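Local coordinates for Atu0111 protein (Agrobacterium tumefaciens, PDB 2FSQ) that is of unknown function but has a domain of the 2H clan and so may be related to the 2H phosphodiesterases, at residues M133-M145 and E178-F190. Numbering follows the deposited sequence. Where two conformers were deposited one is given.
Sequences MRVTGLRPVGMVM and EFHITLSYIVSWF. With ACY (acetic acid), chain B.
The hairpin of strands 133-139 and 142-147 gains a third antiparallel strand, 179-182, which carries a His-Ile-Thr sequence, consistent with a 2H-type His-x-Thr motif. Met-143 and Ile-181 form a hydrogen-bonded pair: each N donates to the other's O, and Met-143 N lies 2.9 Å from Ile-181 O. Next to it, Val-144 and His-180 make a non-hydrogen-bonded pair. At the hairpin turn, Val-141 O takes two backbone donors from the same face of its plane, Leu-183 N at 2.7 Å and Ser-184 N at 3.2 Å. Ser-184 OG then donates to Pro-140 O at 2.9 Å. This ties the turn to the break between strands 179-182 and 184-186.

On the His-180 face, one deposited conformer of Arg-139 reaches Glu-178. With chi1 at 55°, its otherwise straight chain is turned back along strand 142-147. Arg-139 NH1 makes a salt bridge to Glu-178 OE1 at 2.8 Å, from above the carboxylate plane, with the two flat groups 70° apart. Val-144 CG2 covers one guanidinium face. A water links Arg-139 NH2 to the same oxygen. The His-180 ring is fixed by ND1 donating in its own plane to Glu-178 O at 2.9 Å. Thr-182 OG1 donates to O of an acetic acid, probably from the crystallisation liquor, at 2.9 Å.

On the other face, the selenomethionine methyl CE of Met-133 lies over the Phe-179 ring, 3.7 Å from Phe-179 CG, a CH-pi contact; SE stands farther above the ring. Met-85 packs beside this pair. With Thr-86 of strand 84-92 bonded to the same small acid, the strand is consistent with the central cleft of 2H proteins.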
loop_
_atom_site.group_PDB
_atom_site.type_symbol
_atom_site.label_atom_id
_atom_site.label_comp_id
_atom_site.label_asym_id
_atom_site.label_seq_id
_atom_site.Cartn_x
_atom_site.Cartn_y
_atom_site.Cartn_z
HETATM N N MSE A 133 -12.725 -4.864 5.135
HETATM C CA MSE A 133 -11.772 -4.004 5.829
HETATM C C MSE A 133 -12.405 -2.643 6.087
HETATM O O MSE A 133 -13.328 -2.232 5.357
HETATM C CB MSE A 133 -10.491 -3.818 4.993
HETATM C CG MSE A 133 -9.862 -5.114 4.486
HETATM SE SE MSE A 133 -9.113 -6.223 5.906
HETATM C CE MSE A 133 -7.573 -5.161 6.449
ATOM N N ARG A 134 -11.913 -1.941 7.097
ATOM C CA ARG A 134 -12.374 -0.582 7.428
ATOM C C ARG A 134 -11.165 0.295 7.694
ATOM O O ARG A 134 -10.089 -0.199 8.080
ATOM C CB ARG A 134 -13.317 -0.548 8.637
ATOM C CG ARG A 134 -12.708 -1.045 9.902
ATOM C CD ARG A 134 -13.791 -1.008 10.955
ATOM N NE ARG A 134 -13.424 -1.727 12.163
ATOM C CZ ARG A 134 -13.001 -1.122 13.261
ATOM N NH1 ARG A 134 -12.867 0.204 13.274
ATOM N NH2 ARG A 134 -12.698 -1.840 14.327
ATOM N N VAL A 135 -11.334 1.601 7.497
ATOM C CA VAL A 135 -10.266 2.568 7.765
ATOM C C VAL A 135 -10.250 2.990 9.234
ATOM O O VAL A 135 -11.280 3.381 9.789
ATOM C CB VAL A 135 -10.346 3.812 6.825
ATOM C CG1 VAL A 135 -11.647 4.612 7.026
ATOM C CG2 VAL A 135 -9.103 4.718 6.988
ATOM N N THR A 136 -9.076 2.907 9.856
ATOM C CA THR A 136 -8.928 3.205 11.278
ATOM C C THR A 136 -8.054 4.424 11.549
ATOM O O THR A 136 -8.082 4.956 12.656
ATOM C CB THR A 136 -8.353 2.011 12.033
ATOM O OG1 THR A 136 -7.112 1.643 11.433
ATOM C CG2 THR A 136 -9.300 0.828 11.914
ATOM N N GLY A 137 -7.293 4.884 10.552
ATOM C CA GLY A 137 -6.420 6.044 10.768
ATOM C C GLY A 137 -6.092 6.682 9.445
ATOM O O GLY A 137 -6.206 6.037 8.406
ATOM N N LEU A 138 -5.651 7.938 9.500
ATOM C CA LEU A 138 -5.187 8.681 8.324
ATOM C C LEU A 138 -3.881 9.356 8.651
ATOM O O LEU A 138 -3.685 9.865 9.752
ATOM C CB LEU A 138 -6.182 9.776 7.914
ATOM C CG LEU A 138 -7.410 9.538 7.059
ATOM C CD1 LEU A 138 -7.997 10.885 6.657
ATOM C CD2 LEU A 138 -7.050 8.729 5.835
ATOM N N ARG A 139 -3.009 9.411 7.660
ATOM C CA ARG A 139 -1.732 10.105 7.798
ATOM C C ARG A 139 -1.407 10.650 6.409
ATOM O O ARG A 139 -2.070 10.306 5.443
ATOM C CB ARG A 139 -0.683 9.114 8.281
ATOM C CG ARG A 139 -0.596 7.909 7.363
ATOM C CD ARG A 139 0.177 6.769 7.940
ATOM N NE ARG A 139 0.042 5.611 7.059
ATOM C CZ ARG A 139 0.479 4.394 7.349
ATOM N NH1 ARG A 139 1.089 4.159 8.503
ATOM N NH2 ARG A 139 0.308 3.410 6.474
ATOM N N PRO A 140 -0.410 11.541 6.299
ATOM C CA PRO A 140 -0.148 12.105 4.960
ATOM C C PRO A 140 0.084 11.092 3.839
ATOM O O PRO A 140 -0.263 11.374 2.692
ATOM C CB PRO A 140 1.093 12.967 5.185
ATOM C CG PRO A 140 0.937 13.406 6.603
ATOM C CD PRO A 140 0.456 12.158 7.320
ATOM N N VAL A 141 0.627 9.916 4.162
ATOM C CA VAL A 141 0.828 8.905 3.123
ATOM C C VAL A 141 -0.418 8.082 2.782
ATOM O O VAL A 141 -0.407 7.329 1.809
ATOM C CB VAL A 141 2.013 7.945 3.418
ATOM C CG1 VAL A 141 3.328 8.708 3.398
ATOM C CG2 VAL A 141 1.847 7.208 4.731
ATOM N N GLY A 142 -1.481 8.181 3.588
ATOM C CA GLY A 142 -2.690 7.444 3.249
ATOM C C GLY A 142 -3.481 6.894 4.424
ATOM O O GLY A 142 -3.476 7.461 5.503
HETATM N N MSE A 143 -4.132 5.754 4.208
HETATM C CA MSE A 143 -5.113 5.213 5.152
HETATM C C MSE A 143 -4.619 3.956 5.822
HETATM O O MSE A 143 -4.173 3.024 5.139
HETATM C CB MSE A 143 -6.378 4.839 4.407
HETATM C CG MSE A 143 -6.982 5.974 3.639
HETATM SE SE MSE A 143 -8.119 5.414 2.173
HETATM C CE MSE A 143 -9.296 4.185 3.104
ATOM N N VAL A 144 -4.730 3.911 7.145
ATOM C CA VAL A 144 -4.421 2.704 7.886
ATOM C C VAL A 144 -5.732 1.913 7.976
ATOM O O VAL A 144 -6.804 2.494 8.218
ATOM C CB VAL A 144 -3.919 3.024 9.291
ATOM C CG1 VAL A 144 -3.670 1.740 10.079
ATOM C CG2 VAL A 144 -2.648 3.867 9.216
HETATM N N MSE A 145 -5.651 0.595 7.840
HETATM C CA MSE A 145 -6.843 -0.240 7.859
HETATM C C MSE A 145 -6.680 -1.490 8.674
HETATM O O MSE A 145 -5.571 -1.998 8.838
HETATM C CB MSE A 145 -7.166 -0.673 6.450
HETATM C CG MSE A 145 -7.317 0.510 5.546
HETATM SE SE MSE A 145 -7.336 0.085 3.643
HETATM C CE MSE A 145 -8.779 -1.199 3.606
ATOM N N GLU A 178 0.951 -3.976 8.893
ATOM C CA GLU A 178 -0.021 -2.892 8.889
ATOM C C GLU A 178 -0.654 -2.730 7.495
ATOM O O GLU A 178 0.008 -2.316 6.525
ATOM C CB GLU A 178 0.658 -1.584 9.318
ATOM C CG GLU A 178 -0.305 -0.407 9.368
ATOM C CD GLU A 178 0.356 0.855 9.860
ATOM O OE1 GLU A 178 1.194 1.412 9.125
ATOM O OE2 GLU A 178 0.021 1.287 10.977
ATOM N N PHE A 179 -1.931 -3.082 7.403
ATOM C CA PHE A 179 -2.668 -2.876 6.171
ATOM C C PHE A 179 -2.901 -1.397 5.927
ATOM O O PHE A 179 -3.174 -0.639 6.850
ATOM C CB PHE A 179 -4.005 -3.618 6.207
ATOM C CG PHE A 179 -3.866 -5.107 6.220
ATOM C CD1 PHE A 179 -3.677 -5.817 5.037
ATOM C CD2 PHE A 179 -3.922 -5.804 7.421
ATOM C CE1 PHE A 179 -3.548 -7.202 5.065
ATOM C CE2 PHE A 179 -3.794 -7.176 7.439
ATOM C CZ PHE A 179 -3.599 -7.874 6.272
ATOM N N HIS A 180 -2.838 -0.994 4.665
ATOM C CA HIS A 180 -2.990 0.417 4.349
ATOM C C HIS A 180 -3.329 0.612 2.892
ATOM O O HIS A 180 -3.112 -0.291 2.069
ATOM C CB HIS A 180 -1.711 1.177 4.690
ATOM C CG HIS A 180 -0.510 0.668 3.964
ATOM N ND1 HIS A 180 0.148 -0.489 4.335
ATOM C CD2 HIS A 180 0.146 1.146 2.878
ATOM C CE1 HIS A 180 1.161 -0.700 3.509
ATOM N NE2 HIS A 180 1.190 0.283 2.624
ATOM N N ILE A 181 -3.879 1.783 2.579
ATOM C CA ILE A 181 -3.945 2.244 1.197
ATOM C C ILE A 181 -3.046 3.473 1.075
ATOM O O ILE A 181 -3.211 4.460 1.786
ATOM C CB ILE A 181 -5.389 2.586 0.787
ATOM C CG1 ILE A 181 -6.190 1.285 0.707
ATOM C CG2 ILE A 181 -5.402 3.327 -0.548
ATOM C CD1 ILE A 181 -7.653 1.448 0.347
ATOM N N THR A 182 -2.080 3.394 0.175
ATOM C CA THR A 182 -1.173 4.507 -0.054
ATOM C C THR A 182 -1.860 5.560 -0.924
ATOM O O THR A 182 -2.369 5.252 -1.996
ATOM C CB THR A 182 0.088 3.980 -0.739
ATOM O OG1 THR A 182 0.756 3.097 0.172
ATOM C CG2 THR A 182 1.031 5.142 -1.152
ATOM N N LEU A 183 -1.887 6.791 -0.426
ATOM C CA LEU A 183 -2.294 7.929 -1.240
ATOM C C LEU A 183 -1.065 8.671 -1.777
ATOM O O LEU A 183 -1.128 9.275 -2.846
ATOM C CB LEU A 183 -3.168 8.898 -0.435
ATOM C CG LEU A 183 -4.523 8.341 0.011
ATOM C CD1 LEU A 183 -5.263 9.405 0.784
ATOM C CD2 LEU A 183 -5.354 7.865 -1.174
ATOM N N SER A 184 0.043 8.637 -1.035
ATOM C CA SER A 184 1.229 9.392 -1.456
ATOM C C SER A 184 2.474 8.823 -0.817
ATOM O O SER A 184 2.400 8.023 0.122
ATOM C CB SER A 184 1.114 10.876 -1.069
ATOM O OG SER A 184 1.366 11.073 0.306
ATOM N N TYR A 185 3.617 9.281 -1.319
ATOM C CA TYR A 185 4.903 9.044 -0.679
ATOM C C TYR A 185 5.472 10.366 -0.205
ATOM O O TYR A 185 5.358 11.379 -0.899
ATOM C CB TYR A 185 5.876 8.407 -1.671
ATOM C CG TYR A 185 5.577 6.956 -1.928
ATOM C CD1 TYR A 185 6.258 5.961 -1.219
ATOM C CD2 TYR A 185 4.593 6.571 -2.831
ATOM C CE1 TYR A 185 5.969 4.629 -1.416
ATOM C CE2 TYR A 185 4.299 5.219 -3.038
ATOM C CZ TYR A 185 4.990 4.263 -2.316
ATOM O OH TYR A 185 4.724 2.936 -2.515
ATOM N N ILE A 186 6.142 10.343 0.938
ATOM C CA ILE A 186 6.838 11.538 1.421
ATOM C C ILE A 186 8.103 11.744 0.575
ATOM O O ILE A 186 8.964 10.861 0.514
ATOM C CB ILE A 186 7.259 11.395 2.894
ATOM C CG1 ILE A 186 6.077 10.943 3.757
ATOM C CG2 ILE A 186 7.920 12.688 3.391
ATOM C CD1 ILE A 186 5.014 11.962 3.904
ATOM N N VAL A 187 8.203 12.902 -0.081
ATOM C CA VAL A 187 9.395 13.255 -0.855
ATOM C C VAL A 187 10.419 14.019 -0.020
ATOM O O VAL A 187 11.631 13.775 -0.144
ATOM C CB VAL A 187 9.010 14.071 -2.103
ATOM C CG1 VAL A 187 10.251 14.360 -2.964
ATOM C CG2 VAL A 187 7.958 13.332 -2.903
ATOM N N SER A 188 9.929 14.935 0.825
ATOM C CA SER A 188 10.778 15.656 1.780
ATOM C C SER A 188 10.042 15.803 3.090
ATOM O O SER A 188 8.821 15.937 3.092
ATOM C CB SER A 188 11.215 17.030 1.252
ATOM O OG SER A 188 10.110 17.867 0.939
ATOM N N TRP A 189 10.779 15.734 4.196
ATOM C CA TRP A 189 10.163 15.749 5.523
ATOM C C TRP A 189 9.484 17.088 5.796
ATOM O O TRP A 189 9.872 18.118 5.243
ATOM C CB TRP A 189 11.204 15.402 6.607
ATOM C CG TRP A 189 11.914 14.079 6.370
ATOM C CD1 TRP A 189 13.260 13.900 6.160
ATOM C CD2 TRP A 189 11.324 12.776 6.305
ATOM N NE1 TRP A 189 13.538 12.565 5.972
ATOM C CE2 TRP A 189 12.377 11.848 6.070
ATOM C CE3 TRP A 189 10.020 12.289 6.462
ATOM C CZ2 TRP A 189 12.152 10.470 5.949
ATOM C CZ3 TRP A 189 9.797 10.912 6.343
ATOM C CH2 TRP A 189 10.866 10.019 6.097
ATOM N N PHE A 190 8.445 17.058 6.629
ATOM C CA PHE A 190 7.648 18.252 6.920
ATOM C C PHE A 190 8.260 19.054 8.054
ATOM O O PHE A 190 8.685 18.485 9.060
ATOM C CB PHE A 190 6.225 17.858 7.362
ATOM C CG PHE A 190 5.303 17.431 6.246
ATOM C CD1 PHE A 190 5.780 16.939 5.026
ATOM C CD2 PHE A 190 3.926 17.465 6.454
ATOM C CE1 PHE A 190 4.892 16.529 4.034
ATOM C CE2 PHE A 190 3.043 17.063 5.478
ATOM C CZ PHE A 190 3.528 16.588 4.257
HETATM C C ACY B . 1.916 -0.085 -0.391
HETATM O O ACY B . 1.271 0.630 -1.205
HETATM O OXT ACY B . 1.716 -1.317 -0.220
HETATM C CH3 ACY B . 2.953 0.577 0.472
HETATM O O HOH W 1 -0.870 4.622 4.030
HETATM O O HOH W 2 2.278 0.925 6.667
HETATM O O HOH W 3 -3.427 -3.110 9.928
#